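Local coordinates for protein acyl-coenzyme A oxidase acox-1.1 (Caenorhabditis elegans, PDB 5K3H) that catalyses the FAD-dependent desaturation of acyl-CoA to (2E)-enoyl-CoA, passing the electrons to O2 to form H2O2, in the first step of peroxisomal beta-oxidation, at residues 77-82 and 110-115; 84-89 and 96-101; 58-61 and 65-68; 49-54 and 102-107; 307-312 and 421-426. All coordinates share one frame; numbering follows the deposited sequence.

Contact 1: 77-82 and 110-115; sequences RKLTVL and GNPMAL
L79 reaches from one face of helix 68-85 into the turn formed by N111, P112 and M113, and a single methyl, CD2, meets all three residues. It lies 3.9 Å from P112 CD and 3.8 Å from M113 CG, while the amide oxygen N111 OD1 also stands 3.8 Å from L79 CD2 as a plain van der Waals neighbour. With CG anti to the backbone nitrogen (chi1 -165°), the leucine fork points out from the helix and lies across the methionine chain at a slant. Leucine suits the place because its branched, apolar end can touch a proline ring and a methionine stem together.

Behind this first shell the turn holds its own shape. M113 N donates to N111 OD1 at 2.8 Å, the donor standing 44° above the plane of the amide, which makes an Asx turn. The backbone of N111 to A114 folds at the same time into a type I beta turn, closed by A114 N on N111 O at 3.2 Å. P112, with its fixed phi, fits the second position of such a turn.

Further out, N192 bonds to both N111 O and L115 N, and it follows G191, a residue that binds the FAD shared by the two subunits. L662 and M665 of the second subunit pack on P112 and M113. The arrangement is a helix face resting on an Asx-turn and beta-turn entry to helix 114-127, within the all-helical N-terminal domain of the acyl-CoA oxidase fold.

Contact 2: 84-89 and 96-101; sequences QRMSEI and GELYHL
M86 turns its CG anti to the backbone nitrogen (chi1 -178°), continues extended through chi2 and bends only at its last torsion, chi3 -71°, so that the thioether end arrives over L98. That leucine meets it with a chi1 of -179°, and L101, one helical turn further on, adopts nearly the same setting. The resulting contact is wholly apolar. M86 CE lies 3.8 Å from L98 CD1, with M86 SD slightly farther from the same methyl at 4.1 Å. Nearer its root the chain passes L101, M86 CG standing 4.2 Å from L101 CD2.

The other branch of that leucine, L101 CD1, meets I89 CD1 at 4.3 Å and also packs on L82. M86 and I89, a flexible methionine and a beta-branched isoleucine, thus share L101. Methionine suits the partly open edge, since its unbranched chain can follow a neighbour's surface, whereas I89 and L101 are buried.

Polar groups frame the packing. R85 NE pairs with E88 OE1 at 3.2 Å, a salt bridge within the 84-89 segment whose acceptor lies close to the guanidinium plane. E97 forms a salt bridge with R43, which also donates to I89 O, and E97 OE1 accepts from the backbone of D91. G96, with positive phi, is the N-cap of helix 97-105. The whole is a helix-loop-helix connection, the C-terminal part of helix 68-85 and the chain after it folding back on helix 97-105, in the helical N-terminal domain.

Contact 3: 58-61 and 65-68; sequences HDSM and YMTR
M61 and M66 form the tight part of this contact, their side chains meeting across a short bend in the chain. The terminal methyl of M66 does most of the touching: M66 CE lies 3.5 Å from M61 CG and 3.4 Å from the backbone oxygen M61 O. It gets there because the M66 chain is fully extended beyond CG (chi3 -171°), a long straight arm with an apolar tip. S60 adds its hydroxyl, S60 OG being 3.7 Å from M66 CE.

Contacts are looser on the Y65 side. M61 SD stays 4.0 Å from Y65 CB, and the methyl beyond it, M61 CE, approaches the edge of the tyrosine ring near its plane, 4.1 Å from Y65 CD2. M61 places its CG between the backbone nitrogen and carbonyl carbon (chi1 51°) and bends again at chi3, which brings the sulfur and methyl beside Y65. S60 and M61 are exposed to solvent while M66 is buried. A methionine is well suited to such a boundary, being apolar yet adaptable in shape.

Y65 turns its polar end elsewhere, Y65 OH bonding to W643 O, and its ring meets that of W643. The two segments belong to the irregular connection between helices 38-52 and 68-85. M66 packs on K71 and E74 of the latter helix. T67 is its N-cap: the T67 side chain caps a backbone N just beyond R68, and E70 OE1 accepts from T67 N, as in a capping box.

Contact 4: 49-54 and 102-107; sequences AKLAEI and NNEVLG
E104 keeps its carboxylate buried beside L51 and satisfies it with three partners: OE2 bonds to the hydroxyls of T48 and S621, and OE1 makes a salt bridge to R623. Such a set is consistent with an ionised glutamate, its charge balanced by the arginine. The side chain folds at chi2 (-102°), and this fold lets its whole length lie against one leucine methyl. L51 CD1 is 3.6 Å from E104 CB and 3.8 Å from E104 OE1. A glutamate therefore does double work here, as apolar packing surface through its methylenes and as a polar link through its end.

The second branch of L51 turns to V105: L51 CD2 lies 3.7 Å from V105 CG2, the two side chains meeting at about a right angle. The leucine fork thus divides between consecutive residues of helix 97-105. V105 carries its methyls close to the helix, so the leucine meets CG2 at the helix surface.

Backbone ends also find partners nearby. L51 O, near the close of helix 38-52, accepts from H58 NE2, and E53 N and I54 N bond back to K50 O and L51 O, each at 2.9 Å. On the other side G107 turns the chain with a positive phi (83°), which glycine tolerates readily, and G107 N donates to N102 O at 3.0 Å. The contact is helix-to-helix packing in the N-terminal alpha domain of the acyl-CoA oxidase fold, tied by E104 to the short helix 622-625 of the C-terminal region.

Contact 5: 307-312 and 421-426; sequences SYALNI and SEIYGV
Y308 makes the first touch, through the base of its side chain and not its ring: Y308 CB lies 3.9 Å from I423 CD1. The ring leads on to other partners, stacking edge-to-face with F620 and placing its hydroxyl on E624 OE2. A309 comes next, its CB 4.4 Å from I423 CG2. The small alanine lets the backbones come near, its CA only 7.0 Å from the CA of I423. N311 takes no part across the contact and is turned to its own helix, N311 ND2 donating to S307 O at 2.8 Å and also bonding to L615 O. Last is I312, whose chain meets I423 tip to tip, I312 CD1 standing 3.6 Å from I423 CD1.

I423 is the common partner of Y308, A309 and I312, its two branches divided among them. With CG1 anti to the carbonyl carbon (chi1 -65°), its long branch extends to I312 and Y308.

The two segments run nearly antiparallel, at 163° with axes 9.9 Å apart. Helix 382-408 packs on A309 and Y424, helix 622-625 on Y308 and I312, and Y414 of the second subunit bonds to G425 O.

How the contacts relate
Contacts 1, 2 and 4 hold the same small set of helices: contact 1 and contact 2 share helix 68-85, contact 2 and contact 4 share helix 97-105. Contacts 1, 4 and 5 are buried, whereas contact 2 is partly open and contact 3 straddles the surface, built largely from two methionines, one exposed and one buried. Contact 3 is joined to contact 1 by the K78–D59 salt bridge and to contact 4 by H58. Contact 5 stands apart, in the C-alpha1 domain, meeting contact 4 where N103 touches Y308. Contact 4 alone brings a carboxylate into its packing. Contacts 1, 3 and 5 also touch the second subunit.

Contact 1: 77-82 and 110-115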
# COMPACT_ATOMS: atom_id res chain seq x y z
N ARG B 77 -24.70 -13.48 -11.43
CA ARG B 77 -26.09 -13.04 -11.46
C ARG B 77 -26.26 -11.76 -12.28
O ARG B 77 -26.98 -11.75 -13.28
CB ARG B 77 -26.59 -12.83 -10.03
CG ARG B 77 -28.08 -12.62 -9.91
CD ARG B 77 -28.49 -12.25 -8.49
NE ARG B 77 -28.00 -10.94 -8.07
CZ ARG B 77 -28.49 -9.78 -8.52
NH1 ARG B 77 -29.46 -9.76 -9.42
NH2 ARG B 77 -27.99 -8.63 -8.08
N LYS B 78 -25.57 -10.68 -11.88
CA LYS B 78 -25.68 -9.40 -12.57
C LYS B 78 -25.21 -9.49 -14.01
O LYS B 78 -25.77 -8.84 -14.90
CB LYS B 78 -24.87 -8.33 -11.84
CG LYS B 78 -25.41 -8.05 -10.47
CD LYS B 78 -24.84 -6.79 -9.88
CE LYS B 78 -23.46 -7.08 -9.32
NZ LYS B 78 -23.03 -6.02 -8.37
N LEU B 79 -24.19 -10.31 -14.27
CA LEU B 79 -23.68 -10.42 -15.63
C LEU B 79 -24.75 -10.96 -16.58
O LEU B 79 -24.92 -10.44 -17.68
CB LEU B 79 -22.43 -11.31 -15.62
CG LEU B 79 -21.49 -11.34 -16.82
CD1 LEU B 79 -21.06 -9.94 -17.20
CD2 LEU B 79 -20.28 -12.17 -16.43
N THR B 80 -25.49 -12.00 -16.16
CA THR B 80 -26.53 -12.53 -17.03
C THR B 80 -27.65 -11.51 -17.26
O THR B 80 -28.16 -11.39 -18.38
CB THR B 80 -27.10 -13.84 -16.47
OG1 THR B 80 -27.65 -13.61 -15.18
CG2 THR B 80 -26.05 -14.93 -16.39
N VAL B 81 -28.04 -10.77 -16.22
CA VAL B 81 -29.04 -9.72 -16.42
C VAL B 81 -28.53 -8.67 -17.41
O VAL B 81 -29.29 -8.19 -18.25
CB VAL B 81 -29.43 -9.09 -15.08
CG1 VAL B 81 -30.46 -8.00 -15.31
CG2 VAL B 81 -29.94 -10.15 -14.13
N LEU B 82 -27.24 -8.31 -17.32
CA LEU B 82 -26.67 -7.35 -18.27
C LEU B 82 -26.82 -7.81 -19.71
O LEU B 82 -27.36 -7.09 -20.55
CB LEU B 82 -25.19 -7.09 -17.97
CG LEU B 82 -24.77 -6.04 -16.94
CD1 LEU B 82 -23.22 -5.93 -16.92
CD2 LEU B 82 -25.44 -4.66 -17.15
N GLY B 110 -13.80 -7.43 -10.14
CA GLY B 110 -13.77 -8.44 -11.19
C GLY B 110 -15.14 -8.97 -11.55
O GLY B 110 -16.16 -8.67 -10.93
N ASN B 111 -15.16 -9.78 -12.62
CA ASN B 111 -16.34 -10.56 -12.99
C ASN B 111 -15.87 -11.75 -13.82
O ASN B 111 -14.72 -11.80 -14.25
CB ASN B 111 -17.37 -9.69 -13.74
CG ASN B 111 -16.92 -9.31 -15.13
OD1 ASN B 111 -17.16 -10.04 -16.09
ND2 ASN B 111 -16.26 -8.16 -15.25
N PRO B 112 -16.74 -12.76 -14.01
CA PRO B 112 -16.31 -13.99 -14.72
C PRO B 112 -15.91 -13.78 -16.17
O PRO B 112 -15.37 -14.72 -16.78
CB PRO B 112 -17.54 -14.89 -14.63
CG PRO B 112 -18.25 -14.43 -13.38
CD PRO B 112 -18.05 -12.95 -13.35
N MET B 113 -16.22 -12.63 -16.76
CA MET B 113 -15.90 -12.37 -18.15
C MET B 113 -15.01 -11.14 -18.29
O MET B 113 -14.96 -10.53 -19.36
CB MET B 113 -17.18 -12.22 -18.97
CG MET B 113 -17.90 -13.53 -19.10
SD MET B 113 -19.38 -13.45 -20.11
CE MET B 113 -18.74 -12.94 -21.70
N ALA B 114 -14.30 -10.80 -17.22
CA ALA B 114 -13.41 -9.64 -17.22
C ALA B 114 -12.35 -9.72 -18.32
O ALA B 114 -12.07 -8.73 -18.99
CB ALA B 114 -12.75 -9.48 -15.86
N LEU B 115 -11.76 -10.90 -18.49
CA LEU B 115 -10.72 -11.10 -19.50
C LEU B 115 -11.31 -11.37 -20.89
O LEU B 115 -10.66 -11.11 -21.90
CB LEU B 115 -9.78 -12.23 -19.09
CG LEU B 115 -8.57 -11.82 -18.26
CD1 LEU B 115 -7.62 -10.95 -19.07
CD2 LEU B 115 -9.01 -11.09 -17.00

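Contact 2: 84-89 and 96-101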
# COMPACT_ATOMS: atom_id res chain seq x y z
N GLN B 84 -28.88 -9.60 -21.03
CA GLN B 84 -30.30 -9.59 -21.36
C GLN B 84 -30.84 -8.17 -21.55
O GLN B 84 -31.52 -7.89 -22.55
CB GLN B 84 -31.05 -10.36 -20.27
CG GLN B 84 -32.55 -10.16 -20.22
CD GLN B 84 -33.18 -10.83 -18.99
OE1 GLN B 84 -32.46 -11.31 -18.09
NE2 GLN B 84 -34.52 -10.83 -18.94
N ARG B 85 -30.57 -7.25 -20.62
CA ARG B 85 -31.16 -5.92 -20.67
C ARG B 85 -30.22 -4.85 -21.24
O ARG B 85 -30.63 -3.69 -21.36
CB ARG B 85 -31.59 -5.47 -19.27
CG ARG B 85 -32.19 -6.57 -18.42
CD ARG B 85 -33.69 -6.55 -18.48
NE ARG B 85 -34.22 -5.23 -18.17
CZ ARG B 85 -34.58 -4.85 -16.95
NH1 ARG B 85 -34.43 -5.68 -15.92
NH2 ARG B 85 -35.06 -3.62 -16.76
N MET B 86 -29.00 -5.23 -21.64
CA MET B 86 -27.95 -4.28 -22.00
C MET B 86 -28.44 -3.19 -22.95
O MET B 86 -28.08 -2.01 -22.79
CB MET B 86 -26.75 -5.04 -22.60
CG MET B 86 -25.57 -4.18 -22.98
SD MET B 86 -24.18 -5.19 -23.52
CE MET B 86 -23.68 -5.93 -21.96
N SER B 87 -29.23 -3.56 -23.97
CA SER B 87 -29.66 -2.62 -25.00
C SER B 87 -30.62 -1.57 -24.48
O SER B 87 -30.77 -0.52 -25.11
CB SER B 87 -30.34 -3.34 -26.16
OG SER B 87 -29.43 -4.08 -26.93
N GLU B 88 -31.31 -1.84 -23.38
CA GLU B 88 -32.22 -0.84 -22.85
C GLU B 88 -31.51 0.32 -22.19
O GLU B 88 -32.16 1.32 -21.87
CB GLU B 88 -33.14 -1.50 -21.82
CG GLU B 88 -33.89 -2.70 -22.37
CD GLU B 88 -34.47 -3.55 -21.27
OE1 GLU B 88 -35.02 -2.98 -20.29
OE2 GLU B 88 -34.41 -4.80 -21.40
N ILE B 89 -30.20 0.23 -22.02
CA ILE B 89 -29.45 1.20 -21.24
C ILE B 89 -28.38 1.90 -22.08
O ILE B 89 -28.16 3.10 -21.92
CB ILE B 89 -28.82 0.53 -19.99
CG1 ILE B 89 -29.86 -0.36 -19.29
CG2 ILE B 89 -28.31 1.58 -19.00
CD1 ILE B 89 -29.26 -1.38 -18.32
N GLY B 96 -16.99 2.54 -23.68
CA GLY B 96 -17.10 3.82 -23.01
C GLY B 96 -18.44 3.80 -22.33
O GLY B 96 -18.51 3.93 -21.10
N GLU B 97 -19.52 3.57 -23.09
CA GLU B 97 -20.81 3.35 -22.45
C GLU B 97 -20.82 2.01 -21.73
O GLU B 97 -21.43 1.87 -20.67
CB GLU B 97 -21.97 3.43 -23.46
CG GLU B 97 -22.14 4.78 -24.16
CD GLU B 97 -23.56 5.04 -24.70
OE1 GLU B 97 -24.44 4.14 -24.64
OE2 GLU B 97 -23.79 6.16 -25.20
N LEU B 98 -20.17 1.00 -22.31
CA LEU B 98 -20.06 -0.31 -21.66
C LEU B 98 -19.06 -0.26 -20.50
O LEU B 98 -19.29 -0.85 -19.45
CB LEU B 98 -19.65 -1.37 -22.69
CG LEU B 98 -19.50 -2.83 -22.30
CD1 LEU B 98 -20.83 -3.43 -21.86
CD2 LEU B 98 -18.93 -3.64 -23.45
N TYR B 99 -17.97 0.48 -20.67
CA TYR B 99 -17.01 0.64 -19.58
C TYR B 99 -17.69 1.27 -18.37
O TYR B 99 -17.56 0.78 -17.24
CB TYR B 99 -15.85 1.50 -20.08
CG TYR B 99 -14.71 1.64 -19.10
CD1 TYR B 99 -13.96 0.54 -18.72
CD2 TYR B 99 -14.40 2.88 -18.54
CE1 TYR B 99 -12.93 0.65 -17.84
CE2 TYR B 99 -13.35 3.00 -17.65
CZ TYR B 99 -12.62 1.88 -17.30
OH TYR B 99 -11.58 1.97 -16.39
N HIS B 100 -18.46 2.34 -18.59
CA HIS B 100 -19.23 2.96 -17.50
C HIS B 100 -20.28 2.00 -16.94
O HIS B 100 -20.38 1.82 -15.71
CB HIS B 100 -19.88 4.25 -18.01
CG HIS B 100 -20.77 4.92 -17.01
ND1 HIS B 100 -20.31 5.37 -15.79
CD2 HIS B 100 -22.07 5.28 -17.08
CE1 HIS B 100 -21.31 5.95 -15.14
NE2 HIS B 100 -22.39 5.90 -15.90
N LEU B 101 -21.07 1.36 -17.81
CA LEU B 101 -22.08 0.42 -17.36
C LEU B 101 -21.48 -0.65 -16.45
O LEU B 101 -22.01 -0.94 -15.37
CB LEU B 101 -22.76 -0.22 -18.58
CG LEU B 101 -23.76 -1.36 -18.41
CD1 LEU B 101 -25.06 -0.91 -17.75
CD2 LEU B 101 -24.02 -2.01 -19.77

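Contact 3: 58-61 and 65-68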
# COMPACT_ATOMS: atom_id res chain seq x y z
N HIS B 58 -28.59 -3.92 -9.15
CA HIS B 58 -27.90 -3.34 -8.00
C HIS B 58 -27.18 -4.41 -7.17
O HIS B 58 -27.53 -5.60 -7.21
CB HIS B 58 -28.87 -2.58 -7.11
CG HIS B 58 -29.55 -1.43 -7.80
ND1 HIS B 58 -30.55 -0.70 -7.21
CD2 HIS B 58 -29.33 -0.87 -9.01
CE1 HIS B 58 -30.94 0.25 -8.04
NE2 HIS B 58 -30.22 0.17 -9.14
N ASP B 59 -26.17 -3.97 -6.42
CA ASP B 59 -25.56 -4.86 -5.44
C ASP B 59 -26.63 -5.32 -4.48
O ASP B 59 -27.34 -4.49 -3.90
CB ASP B 59 -24.46 -4.13 -4.66
CG ASP B 59 -23.32 -3.63 -5.53
OD1 ASP B 59 -23.15 -4.10 -6.67
OD2 ASP B 59 -22.60 -2.71 -5.07
N SER B 60 -26.75 -6.64 -4.29
CA SER B 60 -27.77 -7.15 -3.37
C SER B 60 -27.44 -6.80 -1.93
O SER B 60 -28.35 -6.64 -1.11
CB SER B 60 -27.93 -8.67 -3.52
OG SER B 60 -26.70 -9.36 -3.34
N MET B 61 -26.16 -6.67 -1.59
CA MET B 61 -25.75 -6.11 -0.31
C MET B 61 -24.38 -5.47 -0.49
O MET B 61 -23.74 -5.63 -1.55
CB MET B 61 -25.71 -7.18 0.79
CG MET B 61 -24.95 -8.41 0.43
SD MET B 61 -24.67 -9.42 1.89
CE MET B 61 -26.10 -8.98 2.88
N TYR B 65 -19.35 -7.05 2.73
CA TYR B 65 -19.98 -8.04 3.61
C TYR B 65 -19.81 -9.46 3.13
O TYR B 65 -19.90 -10.37 3.96
CB TYR B 65 -21.49 -7.84 3.73
CG TYR B 65 -22.00 -6.61 4.43
CD1 TYR B 65 -21.14 -5.68 4.99
CD2 TYR B 65 -23.37 -6.40 4.53
CE1 TYR B 65 -21.64 -4.56 5.62
CE2 TYR B 65 -23.87 -5.30 5.16
CZ TYR B 65 -23.01 -4.38 5.69
OH TYR B 65 -23.55 -3.28 6.32
N MET B 66 -19.56 -9.66 1.84
CA MET B 66 -19.70 -10.94 1.17
C MET B 66 -18.40 -11.74 1.19
O MET B 66 -17.30 -11.19 1.05
CB MET B 66 -20.11 -10.72 -0.29
CG MET B 66 -21.44 -10.03 -0.51
SD MET B 66 -21.72 -9.93 -2.31
CE MET B 66 -23.15 -8.88 -2.48
N THR B 67 -18.52 -13.06 1.32
CA THR B 67 -17.37 -13.92 1.09
C THR B 67 -17.02 -13.93 -0.40
O THR B 67 -17.78 -13.45 -1.25
CB THR B 67 -17.66 -15.34 1.58
OG1 THR B 67 -18.72 -15.89 0.79
CG2 THR B 67 -18.12 -15.31 3.02
N ARG B 68 -15.85 -14.50 -0.72
CA ARG B 68 -15.43 -14.62 -2.12
C ARG B 68 -16.45 -15.41 -2.93
O ARG B 68 -16.81 -15.03 -4.05
CB ARG B 68 -14.05 -15.28 -2.22
CG ARG B 68 -13.52 -15.20 -3.64
CD ARG B 68 -12.16 -15.86 -3.89
NE ARG B 68 -11.77 -15.55 -5.27
CZ ARG B 68 -10.71 -16.03 -5.90
NH1 ARG B 68 -9.87 -16.86 -5.29
NH2 ARG B 68 -10.48 -15.64 -7.14

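Contact 4: 49-54 and 102-107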
# COMPACT_ATOMS: atom_id res chain seq x y z
N ALA B 49 -28.87 7.23 -14.32
CA ALA B 49 -30.27 7.43 -13.98
C ALA B 49 -31.12 6.24 -14.40
O ALA B 49 -31.99 5.78 -13.64
CB ALA B 49 -30.78 8.71 -14.64
N LYS B 50 -30.84 5.67 -15.57
CA LYS B 50 -31.59 4.49 -15.99
C LYS B 50 -31.35 3.33 -15.03
O LYS B 50 -32.29 2.65 -14.62
CB LYS B 50 -31.20 4.13 -17.42
CG LYS B 50 -31.92 2.90 -18.00
CD LYS B 50 -33.43 3.12 -18.05
CE LYS B 50 -34.12 2.01 -18.83
NZ LYS B 50 -35.58 2.29 -19.03
N LEU B 51 -30.09 3.11 -14.63
CA LEU B 51 -29.82 2.01 -13.70
C LEU B 51 -30.53 2.19 -12.36
O LEU B 51 -30.86 1.21 -11.68
CB LEU B 51 -28.31 1.87 -13.50
CG LEU B 51 -27.51 1.35 -14.69
CD1 LEU B 51 -26.03 1.68 -14.49
CD2 LEU B 51 -27.72 -0.13 -14.89
N ALA B 52 -30.79 3.44 -11.96
CA ALA B 52 -31.52 3.65 -10.71
C ALA B 52 -32.91 3.04 -10.76
O ALA B 52 -33.49 2.75 -9.70
CB ALA B 52 -31.61 5.15 -10.38
N GLU B 53 -33.47 2.84 -11.96
CA GLU B 53 -34.78 2.22 -12.14
C GLU B 53 -34.71 0.71 -12.29
O GLU B 53 -35.75 0.09 -12.48
CB GLU B 53 -35.47 2.77 -13.39
CG GLU B 53 -35.65 4.26 -13.49
CD GLU B 53 -36.27 4.68 -14.83
OE1 GLU B 53 -36.36 3.83 -15.75
OE2 GLU B 53 -36.64 5.86 -14.98
N ILE B 54 -33.53 0.10 -12.23
CA ILE B 54 -33.41 -1.33 -12.49
C ILE B 54 -32.77 -1.98 -11.26
O ILE B 54 -31.58 -2.33 -11.29
CB ILE B 54 -32.56 -1.62 -13.74
CG1 ILE B 54 -33.03 -0.82 -14.95
CG2 ILE B 54 -32.58 -3.09 -14.08
CD1 ILE B 54 -32.13 -1.05 -16.15
N ASN B 102 -20.34 -1.23 -16.85
CA ASN B 102 -19.72 -2.26 -16.02
C ASN B 102 -19.24 -1.70 -14.68
O ASN B 102 -19.37 -2.37 -13.65
CB ASN B 102 -18.59 -2.95 -16.79
CG ASN B 102 -19.11 -4.01 -17.82
OD1 ASN B 102 -20.29 -4.42 -17.80
ND2 ASN B 102 -18.23 -4.42 -18.72
N ASN B 103 -18.70 -0.47 -14.67
CA ASN B 103 -18.24 0.13 -13.41
C ASN B 103 -19.38 0.30 -12.41
O ASN B 103 -19.21 0.03 -11.22
CB ASN B 103 -17.60 1.50 -13.65
CG ASN B 103 -16.31 1.44 -14.40
OD1 ASN B 103 -15.57 0.46 -14.32
ND2 ASN B 103 -16.01 2.50 -15.14
N GLU B 104 -20.55 0.78 -12.89
CA GLU B 104 -21.74 0.91 -12.04
C GLU B 104 -22.21 -0.46 -11.55
O GLU B 104 -22.47 -0.65 -10.36
CB GLU B 104 -22.88 1.58 -12.83
CG GLU B 104 -22.79 3.08 -13.01
CD GLU B 104 -23.71 3.85 -12.05
OE1 GLU B 104 -24.56 3.23 -11.37
OE2 GLU B 104 -23.52 5.08 -11.95
N VAL B 105 -22.36 -1.40 -12.47
CA VAL B 105 -23.00 -2.68 -12.16
C VAL B 105 -22.00 -3.67 -11.60
O VAL B 105 -22.19 -4.21 -10.51
CB VAL B 105 -23.75 -3.21 -13.41
CG1 VAL B 105 -24.28 -4.63 -13.23
CG2 VAL B 105 -24.92 -2.30 -13.73
N LEU B 106 -20.87 -3.88 -12.28
CA LEU B 106 -19.97 -4.96 -11.89
C LEU B 106 -18.87 -4.51 -10.93
O LEU B 106 -18.40 -5.33 -10.13
CB LEU B 106 -19.36 -5.61 -13.15
CG LEU B 106 -20.36 -6.31 -14.12
CD1 LEU B 106 -19.72 -6.77 -15.43
CD2 LEU B 106 -21.10 -7.49 -13.45
N GLY B 107 -18.48 -3.23 -10.95
CA GLY B 107 -17.51 -2.72 -10.01
C GLY B 107 -16.07 -2.99 -10.42
O GLY B 107 -15.76 -3.23 -11.58

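Contact 5: 307-312 and 421-426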
# COMPACT_ATOMS: atom_id res chain seq x y z
N SER B 307 -9.07 8.89 -8.85
CA SER B 307 -10.16 9.81 -8.60
C SER B 307 -11.22 9.20 -7.66
O SER B 307 -11.78 9.91 -6.82
CB SER B 307 -10.77 10.27 -9.93
OG SER B 307 -11.74 11.30 -9.73
N TYR B 308 -11.50 7.89 -7.77
CA TYR B 308 -12.34 7.25 -6.75
C TYR B 308 -11.83 7.58 -5.37
O TYR B 308 -12.58 8.04 -4.50
CB TYR B 308 -12.37 5.72 -6.88
CG TYR B 308 -13.21 5.11 -7.98
CD1 TYR B 308 -14.21 5.83 -8.62
CD2 TYR B 308 -12.95 3.81 -8.40
CE1 TYR B 308 -14.95 5.24 -9.65
CE2 TYR B 308 -13.69 3.22 -9.42
CZ TYR B 308 -14.67 3.95 -10.04
OH TYR B 308 -15.39 3.35 -11.06
N ALA B 309 -10.53 7.31 -5.13
CA ALA B 309 -9.97 7.47 -3.80
C ALA B 309 -9.99 8.92 -3.34
O ALA B 309 -10.29 9.21 -2.18
CB ALA B 309 -8.55 6.91 -3.76
N LEU B 310 -9.74 9.86 -4.26
CA LEU B 310 -9.69 11.26 -3.85
C LEU B 310 -11.08 11.82 -3.59
O LEU B 310 -11.26 12.62 -2.66
CB LEU B 310 -8.95 12.08 -4.91
CG LEU B 310 -7.45 11.75 -5.00
CD1 LEU B 310 -6.90 12.24 -6.33
CD2 LEU B 310 -6.72 12.37 -3.84
N ASN B 311 -12.08 11.41 -4.38
CA ASN B 311 -13.46 11.75 -4.04
C ASN B 311 -13.77 11.32 -2.60
O ASN B 311 -14.35 12.08 -1.81
CB ASN B 311 -14.42 11.06 -5.00
CG ASN B 311 -14.71 11.90 -6.26
OD1 ASN B 311 -15.62 12.71 -6.27
ND2 ASN B 311 -13.92 11.68 -7.32
N ILE B 312 -13.39 10.10 -2.24
CA ILE B 312 -13.69 9.60 -0.90
C ILE B 312 -12.96 10.42 0.16
O ILE B 312 -13.58 10.93 1.10
CB ILE B 312 -13.34 8.10 -0.80
CG1 ILE B 312 -14.24 7.30 -1.75
CG2 ILE B 312 -13.39 7.63 0.66
CD1 ILE B 312 -13.65 5.97 -2.17
N SER B 421 -8.92 0.67 0.45
CA SER B 421 -7.95 -0.42 0.43
C SER B 421 -8.18 -1.36 -0.75
O SER B 421 -7.21 -1.89 -1.30
CB SER B 421 -8.00 -1.19 1.75
OG SER B 421 -9.23 -1.87 1.90
N GLU B 422 -9.43 -1.59 -1.14
CA GLU B 422 -9.73 -2.40 -2.31
C GLU B 422 -9.45 -1.62 -3.59
O GLU B 422 -8.93 -2.18 -4.57
CB GLU B 422 -11.19 -2.87 -2.27
CG GLU B 422 -11.59 -3.91 -3.34
CD GLU B 422 -10.95 -5.28 -3.15
OE1 GLU B 422 -10.54 -5.61 -2.01
OE2 GLU B 422 -10.84 -6.01 -4.15
N ILE B 423 -9.76 -0.31 -3.60
CA ILE B 423 -9.40 0.53 -4.74
C ILE B 423 -7.89 0.48 -4.97
O ILE B 423 -7.43 0.33 -6.10
CB ILE B 423 -9.89 1.98 -4.51
CG1 ILE B 423 -11.43 2.04 -4.48
CG2 ILE B 423 -9.35 2.93 -5.57
CD1 ILE B 423 -11.97 3.31 -3.82
N TYR B 424 -7.10 0.56 -3.89
CA TYR B 424 -5.65 0.45 -4.00
C TYR B 424 -5.24 -0.90 -4.58
O TYR B 424 -4.41 -0.98 -5.49
CB TYR B 424 -5.00 0.66 -2.62
CG TYR B 424 -3.49 0.47 -2.57
CD1 TYR B 424 -2.62 1.44 -3.06
CD2 TYR B 424 -2.95 -0.70 -2.04
CE1 TYR B 424 -1.24 1.26 -3.01
CE2 TYR B 424 -1.57 -0.88 -1.99
CZ TYR B 424 -0.72 0.10 -2.48
OH TYR B 424 0.66 -0.08 -2.44
N GLY B 425 -5.78 -1.98 -4.02
CA GLY B 425 -5.36 -3.31 -4.43
C GLY B 425 -5.66 -3.64 -5.88
O GLY B 425 -4.89 -4.35 -6.55
N VAL B 426 -6.79 -3.19 -6.39
CA VAL B 426 -7.08 -3.43 -7.79
C VAL B 426 -6.17 -2.59 -8.67
O VAL B 426 -5.56 -3.10 -9.62
CB VAL B 426 -8.57 -3.15 -8.08
CG1 VAL B 426 -8.84 -3.34 -9.57
CG2 VAL B 426 -9.43 -4.06 -7.23